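Local atomic coordinates of serine racemase (Enterococcus faecalis, PDB entry 4ECL), a protein that belongs to the alanine racemase family, whose members join an N-terminal TIM-barrel domain to a C-terminal domain rich in beta strands. Residues Gly45-Thr50 / Arg73-Ser78; Tyr52-Gly57 / Ile77-Leu82. All blocks are in the same frame, centred on the assembly; numbering follows the deposited sequence.

Contact 1: Gly45-Thr50 / Arg73-Ser78; sequences GMYEVT and RKYGIS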
loop_
_atom_site.group_PDB
_atom_site.type_symbol
_atom_site.label_atom_id
_atom_site.label_comp_id
_atom_site.label_asym_id
_atom_site.label_seq_id
_atom_site.Cartn_x
_atom_site.Cartn_y
_atom_site.Cartn_z
ATOM N N GLY A 45 -8.221 -5.960 7.775
ATOM C CA GLY A 45 -7.838 -5.818 9.168
ATOM C C GLY A 45 -7.680 -7.178 9.817
ATOM O O GLY A 45 -8.661 -7.858 10.096
HETATM N N MSE A 46 -6.439 -7.578 10.069
HETATM C CA MSE A 46 -6.186 -8.911 10.591
HETATM C C MSE A 46 -6.717 -9.091 12.006
HETATM O O MSE A 46 -7.238 -10.154 12.345
HETATM C CB MSE A 46 -4.694 -9.272 10.527
HETATM C CG MSE A 46 -4.464 -10.781 10.446
HETATM SE SE MSE A 46 -2.595 -11.286 10.435
HETATM C CE MSE A 46 -2.012 -10.290 8.867
ATOM N N TYR A 47 -6.602 -8.053 12.828
ATOM C CA TYR A 47 -7.078 -8.138 14.206
ATOM C C TYR A 47 -8.595 -8.308 14.239
ATOM O O TYR A 47 -9.128 -9.207 14.895
ATOM C CB TYR A 47 -6.667 -6.897 15.002
ATOM C CG TYR A 47 -7.195 -6.894 16.423
ATOM C CD1 TYR A 47 -6.732 -7.812 17.352
ATOM C CD2 TYR A 47 -8.152 -5.974 16.836
ATOM C CE1 TYR A 47 -7.201 -7.824 18.649
ATOM C CE2 TYR A 47 -8.633 -5.979 18.140
ATOM C CZ TYR A 47 -8.152 -6.911 19.042
ATOM O OH TYR A 47 -8.615 -6.935 20.341
ATOM N N GLU A 48 -9.279 -7.445 13.501
ATOM C CA GLU A 48 -10.729 -7.443 13.488
ATOM C C GLU A 48 -11.252 -8.760 12.943
ATOM O O GLU A 48 -12.092 -9.401 13.563
ATOM C CB GLU A 48 -11.262 -6.267 12.661
ATOM C CG GLU A 48 -11.064 -4.896 13.322
ATOM C CD GLU A 48 -9.649 -4.327 13.150
ATOM O OE1 GLU A 48 -8.858 -4.866 12.341
ATOM O OE2 GLU A 48 -9.331 -3.329 13.833
ATOM N N VAL A 49 -10.732 -9.172 11.795
ATOM C CA VAL A 49 -11.270 -10.334 11.113
ATOM C C VAL A 49 -11.002 -11.644 11.847
ATOM O O VAL A 49 -11.921 -12.433 12.082
ATOM C CB VAL A 49 -10.763 -10.413 9.673
ATOM C CG1 VAL A 49 -11.031 -11.800 9.080
ATOM C CG2 VAL A 49 -11.415 -9.335 8.849
ATOM N N THR A 50 -9.750 -11.868 12.225
ATOM C CA THR A 50 -9.352 -13.144 12.805
ATOM C C THR A 50 -9.976 -13.412 14.176
ATOM O O THR A 50 -10.408 -14.536 14.452
ATOM C CB THR A 50 -7.811 -13.301 12.866
ATOM O OG1 THR A 50 -7.234 -12.918 11.609
ATOM C CG2 THR A 50 -7.440 -14.739 13.139
ATOM N N ARG A 73 -1.199 -14.628 17.596
ATOM C CA ARG A 73 -1.062 -15.134 18.960
ATOM C C ARG A 73 -1.222 -14.009 19.979
ATOM O O ARG A 73 -1.816 -14.199 21.042
ATOM C CB ARG A 73 0.298 -15.822 19.152
ATOM C CG ARG A 73 0.455 -17.165 18.421
ATOM C CD ARG A 73 -0.633 -18.150 18.837
ATOM N NE ARG A 73 -0.412 -19.490 18.288
ATOM C CZ ARG A 73 -1.381 -20.325 17.928
ATOM N NH1 ARG A 73 -2.650 -19.958 18.049
ATOM N NH2 ARG A 73 -1.082 -21.526 17.440
ATOM N N LYS A 74 -0.681 -12.839 19.651
ATOM C CA LYS A 74 -0.801 -11.684 20.530
ATOM C C LYS A 74 -2.224 -11.140 20.537
ATOM O O LYS A 74 -2.637 -10.499 21.499
ATOM C CB LYS A 74 0.187 -10.584 20.128
ATOM C CG LYS A 74 1.648 -10.931 20.410
ATOM C CD LYS A 74 2.604 -9.994 19.679
ATOM C CE LYS A 74 4.073 -10.353 19.967
ATOM N NZ LYS A 74 5.048 -9.551 19.157
ATOM N N TYR A 75 -2.974 -11.385 19.465
ATOM C CA TYR A 75 -4.382 -10.972 19.424
ATOM C C TYR A 75 -5.263 -11.925 20.227
ATOM O O TYR A 75 -6.458 -11.701 20.366
ATOM C CB TYR A 75 -4.898 -10.905 17.983
ATOM C CG TYR A 75 -4.237 -9.849 17.129
ATOM C CD1 TYR A 75 -3.598 -8.752 17.707
ATOM C CD2 TYR A 75 -4.263 -9.939 15.742
ATOM C CE1 TYR A 75 -2.998 -7.779 16.924
ATOM C CE2 TYR A 75 -3.661 -8.976 14.951
ATOM C CZ TYR A 75 -3.033 -7.899 15.547
ATOM O OH TYR A 75 -2.439 -6.941 14.756
ATOM N N GLY A 76 -4.670 -12.999 20.741
ATOM C CA GLY A 76 -5.416 -13.988 21.500
ATOM C C GLY A 76 -5.892 -15.178 20.681
ATOM O O GLY A 76 -6.700 -15.979 21.158
ATOM N N ILE A 77 -5.393 -15.304 19.453
ATOM C CA ILE A 77 -5.784 -16.420 18.602
ATOM C C ILE A 77 -5.172 -17.708 19.148
ATOM O O ILE A 77 -3.972 -17.784 19.378
ATOM C CB ILE A 77 -5.372 -16.204 17.138
ATOM C CG1 ILE A 77 -6.093 -14.982 16.570
ATOM C CG2 ILE A 77 -5.726 -17.418 16.308
ATOM C CD1 ILE A 77 -7.611 -15.097 16.657
ATOM N N SER A 78 -6.007 -18.708 19.381
ATOM C CA SER A 78 -5.544 -19.935 20.015
ATOM C C SER A 78 -5.570 -21.113 19.054
ATOM O O SER A 78 -4.986 -22.162 19.337
ATOM C CB SER A 78 -6.406 -20.256 21.232
ATOM O OG SER A 78 -7.706 -20.622 20.813
#

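Contact 2: Tyr52-Gly57 / Ile77-Leu82; sequences YLEQIG and ISSEIL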
loop_
_atom_site.group_PDB
_atom_site.type_symbol
_atom_site.label_atom_id
_atom_site.label_comp_id
_atom_site.label_asym_id
_atom_site.label_seq_id
_atom_site.Cartn_x
_atom_site.Cartn_y
_atom_site.Cartn_z
ATOM N N TYR A 52 -12.841 -12.338 15.175
ATOM C CA TYR A 52 -14.239 -12.654 14.898
ATOM C C TYR A 52 -14.385 -14.063 14.298
ATOM O O TYR A 52 -15.295 -14.814 14.666
ATOM C CB TYR A 52 -14.885 -11.600 13.984
ATOM C CG TYR A 52 -16.383 -11.781 13.828
ATOM C CD1 TYR A 52 -17.253 -11.381 14.834
ATOM C CD2 TYR A 52 -16.927 -12.369 12.684
ATOM C CE1 TYR A 52 -18.616 -11.548 14.706
ATOM C CE2 TYR A 52 -18.299 -12.541 12.550
ATOM C CZ TYR A 52 -19.134 -12.127 13.565
ATOM O OH TYR A 52 -20.497 -12.284 13.455
ATOM N N LEU A 53 -13.488 -14.418 13.382
ATOM C CA LEU A 53 -13.509 -15.750 12.784
ATOM C C LEU A 53 -13.384 -16.837 13.839
ATOM O O LEU A 53 -14.124 -17.826 13.814
ATOM C CB LEU A 53 -12.399 -15.904 11.752
ATOM C CG LEU A 53 -12.615 -15.098 10.473
ATOM C CD1 LEU A 53 -11.459 -15.309 9.488
ATOM C CD2 LEU A 53 -13.968 -15.439 9.851
ATOM N N GLU A 54 -12.440 -16.661 14.759
ATOM C CA GLU A 54 -12.296 -17.607 15.860
ATOM C C GLU A 54 -13.542 -17.598 16.748
ATOM O O GLU A 54 -13.954 -18.636 17.271
ATOM C CB GLU A 54 -11.043 -17.312 16.683
ATOM C CG GLU A 54 -10.767 -18.354 17.754
ATOM C CD GLU A 54 -9.333 -18.299 18.272
ATOM O OE1 GLU A 54 -8.493 -19.093 17.796
ATOM O OE2 GLU A 54 -9.047 -17.474 19.160
ATOM N N GLN A 55 -14.149 -16.429 16.913
ATOM C CA GLN A 55 -15.345 -16.341 17.736
ATOM C C GLN A 55 -16.458 -17.197 17.141
ATOM O O GLN A 55 -17.162 -17.908 17.863
ATOM C CB GLN A 55 -15.805 -14.891 17.882
ATOM C CG GLN A 55 -17.035 -14.714 18.770
ATOM C CD GLN A 55 -17.564 -13.293 18.747
ATOM O OE1 GLN A 55 -16.809 -12.336 18.919
ATOM N NE2 GLN A 55 -18.863 -13.148 18.520
ATOM N N ILE A 56 -16.601 -17.151 15.821
ATOM C CA ILE A 56 -17.684 -17.886 15.187
ATOM C C ILE A 56 -17.352 -19.344 14.878
ATOM O O ILE A 56 -18.166 -20.052 14.286
ATOM C CB ILE A 56 -18.225 -17.165 13.940
ATOM C CG1 ILE A 56 -17.153 -17.032 12.870
ATOM C CG2 ILE A 56 -18.754 -15.793 14.329
ATOM C CD1 ILE A 56 -17.718 -16.635 11.519
ATOM N N GLY A 57 -16.166 -19.792 15.290
ATOM C CA GLY A 57 -15.849 -21.209 15.254
ATOM C C GLY A 57 -14.836 -21.666 14.221
ATOM O O GLY A 57 -14.552 -22.858 14.138
ATOM N N ILE A 77 -5.393 -15.304 19.453
ATOM C CA ILE A 77 -5.784 -16.420 18.602
ATOM C C ILE A 77 -5.172 -17.708 19.148
ATOM O O ILE A 77 -3.972 -17.784 19.378
ATOM C CB ILE A 77 -5.372 -16.204 17.138
ATOM C CG1 ILE A 77 -6.093 -14.982 16.570
ATOM C CG2 ILE A 77 -5.726 -17.418 16.308
ATOM C CD1 ILE A 77 -7.611 -15.097 16.657
ATOM N N SER A 78 -6.007 -18.708 19.381
ATOM C CA SER A 78 -5.544 -19.935 20.015
ATOM C C SER A 78 -5.570 -21.113 19.054
ATOM O O SER A 78 -4.986 -22.162 19.337
ATOM C CB SER A 78 -6.406 -20.256 21.232
ATOM O OG SER A 78 -7.706 -20.622 20.813
ATOM N N SER A 79 -6.251 -20.945 17.925
ATOM C CA SER A 79 -6.344 -22.002 16.924
ATOM C C SER A 79 -5.024 -22.242 16.192
ATOM O O SER A 79 -4.066 -21.465 16.321
ATOM C CB SER A 79 -7.438 -21.685 15.911
ATOM O OG SER A 79 -8.675 -21.507 16.565
ATOM N N GLU A 80 -4.972 -23.323 15.418
ATOM C CA GLU A 80 -3.774 -23.604 14.638
ATOM C C GLU A 80 -3.566 -22.530 13.576
ATOM O O GLU A 80 -4.527 -21.971 13.023
ATOM C CB GLU A 80 -3.821 -25.006 14.011
ATOM C CG GLU A 80 -4.942 -25.228 13.002
ATOM C CD GLU A 80 -5.119 -26.699 12.632
ATOM O OE1 GLU A 80 -4.449 -27.552 13.250
ATOM O OE2 GLU A 80 -5.934 -26.999 11.730
ATOM N N ILE A 81 -2.297 -22.229 13.321
ATOM C CA ILE A 81 -1.910 -21.240 12.330
ATOM C C ILE A 81 -0.815 -21.838 11.443
ATOM O O ILE A 81 0.152 -22.401 11.944
ATOM C CB ILE A 81 -1.357 -19.968 13.014
ATOM C CG1 ILE A 81 -2.380 -19.397 13.996
ATOM C CG2 ILE A 81 -0.932 -18.924 11.973
ATOM C CD1 ILE A 81 -1.792 -18.395 14.975
ATOM N N LEU A 82 -0.980 -21.718 10.131
ATOM C CA LEU A 82 0.008 -22.188 9.172
ATOM C C LEU A 82 0.699 -21.002 8.506
ATOM O O LEU A 82 0.037 -20.142 7.925
ATOM C CB LEU A 82 -0.672 -23.027 8.091
ATOM C CG LEU A 82 0.203 -23.495 6.928
ATOM C CD1 LEU A 82 1.344 -24.358 7.463
ATOM C CD2 LEU A 82 -0.629 -24.265 5.894
HETATM O O HOH W 1 -9.008 -18.078 21.506
#

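Contact 1: Gly45-Thr50 / Arg73-Ser78
With Tyr47 CG anti to its backbone N (chi1 177°) and Tyr75 CG anti to its carbonyl carbon, the two tyrosines meet between the first turn of helix 46-55 and the C-terminal region of helix 66-74. They form a T-shaped (edge-to-face) stack, centroids 4.7 Å apart and planes at 72°, in which Tyr47 offers its edge to a face of Tyr75. Tyr47 CD1 does the touching: it stands off-centre over that face, 3.2 Å from Tyr75 CG. On the same face Tyr47 CB makes a CH-pi contact, 3.9 Å from the centroid of the Tyr75 ring, while Tyr75 CB in turn lies at the edge of the Tyr47 ring. Farther along, Thr50 CG2 packs 3.5 Å from Ile77 CD1, the two side chains crossing at about a right angle. The buried Thr50 hydroxyl is satisfied within its own helix, OG1 donating to Met46 O at 2.9 Å, an oxygen that also accepts from Thr50 N. Gly76 takes positive phi in a Schellman motif; the side chains of its two sequence neighbours, Tyr75 and Ile77, both point toward helix 46-55. Leu72 and Phe61 continue the apolar surface around Thr50 and Ile77. The arrangement joins one helix on the outside of the TIM barrel to the turn that leads from the next helix into its strand.

Contact 2: Tyr52-Gly57 / Ile77-Leu82
Glu54, in the last turn of helix 46-55, reaches across to Ile77, Ser78 and Ser79, the residues that lead into strand 80-83 of the TIM barrel. Its side chain gives up far more surface than any other here, and Ile77 and Ser79 follow. CG is anti to the backbone N (chi1 -174°) and the chain stays extended beyond it, which carries the carboxylate clear of the helix and up to the backbone of 77-79.

There OE1 is gripped by three donors coming from different directions. Ser78 N, at 3.0 Å from Glu54 OE1, uses the syn lone pair; Ser79 N, at 2.9 Å from Glu54 OE1, meets it nearly along the C-O axis; and Ser79 OG approaches on the anti side, somewhat out of the carboxylate plane. The Ser79 hydroxyl sits beside its own backbone N (chi1 -57°), and this brings both donors of the residue to a single oxygen. Glu54 OE2 takes a weak bond from Ser78 N at 3.3 Å, and a water also lies between Glu54 OE2 and Ser78 OG. So many donors would probably steady the negative charge and restrict rotation of the carboxylate.

Ile77 lies against the acid's apolar and polar parts alike: its CD1 is 4.1 Å from Glu54 CB, and its CG2 packs close to OE1. The helix ends just beyond, where Gly57 closes it in a Schellman motif. Arg73 NH1 binds the carbonyl oxygen of Ile77, and Phe61 of the adjacent strand 60-63 touches the side chains of Ile77 and Ser79. The shortest direct bond between the two segments is that of the hydroxyl, with Ser79 OG donating to Glu54 OE1 at 2.7 Å.

Contacts 1 and 2 have centres about 8 Å apart and share Ile77 and Ser78, so helix 46-55 is joined to the 73-82 segment twice, by aromatic and apolar packing near its start and by a carboxylate near its end. Arg73, from contact 1, ties them further: NH1 makes a probable hydrogen bond to Ser79 O of contact 2 at 2.7 Å, and Arg73 CZ lies 3.6 Å from Ile81 CD1. Gly76 O packs 3.4 Å from Glu54 OE2. Contact 2 adjoins the start of strand 80-83, whereas active sites of TIM barrels generally lie at the C-terminal ends of the strands.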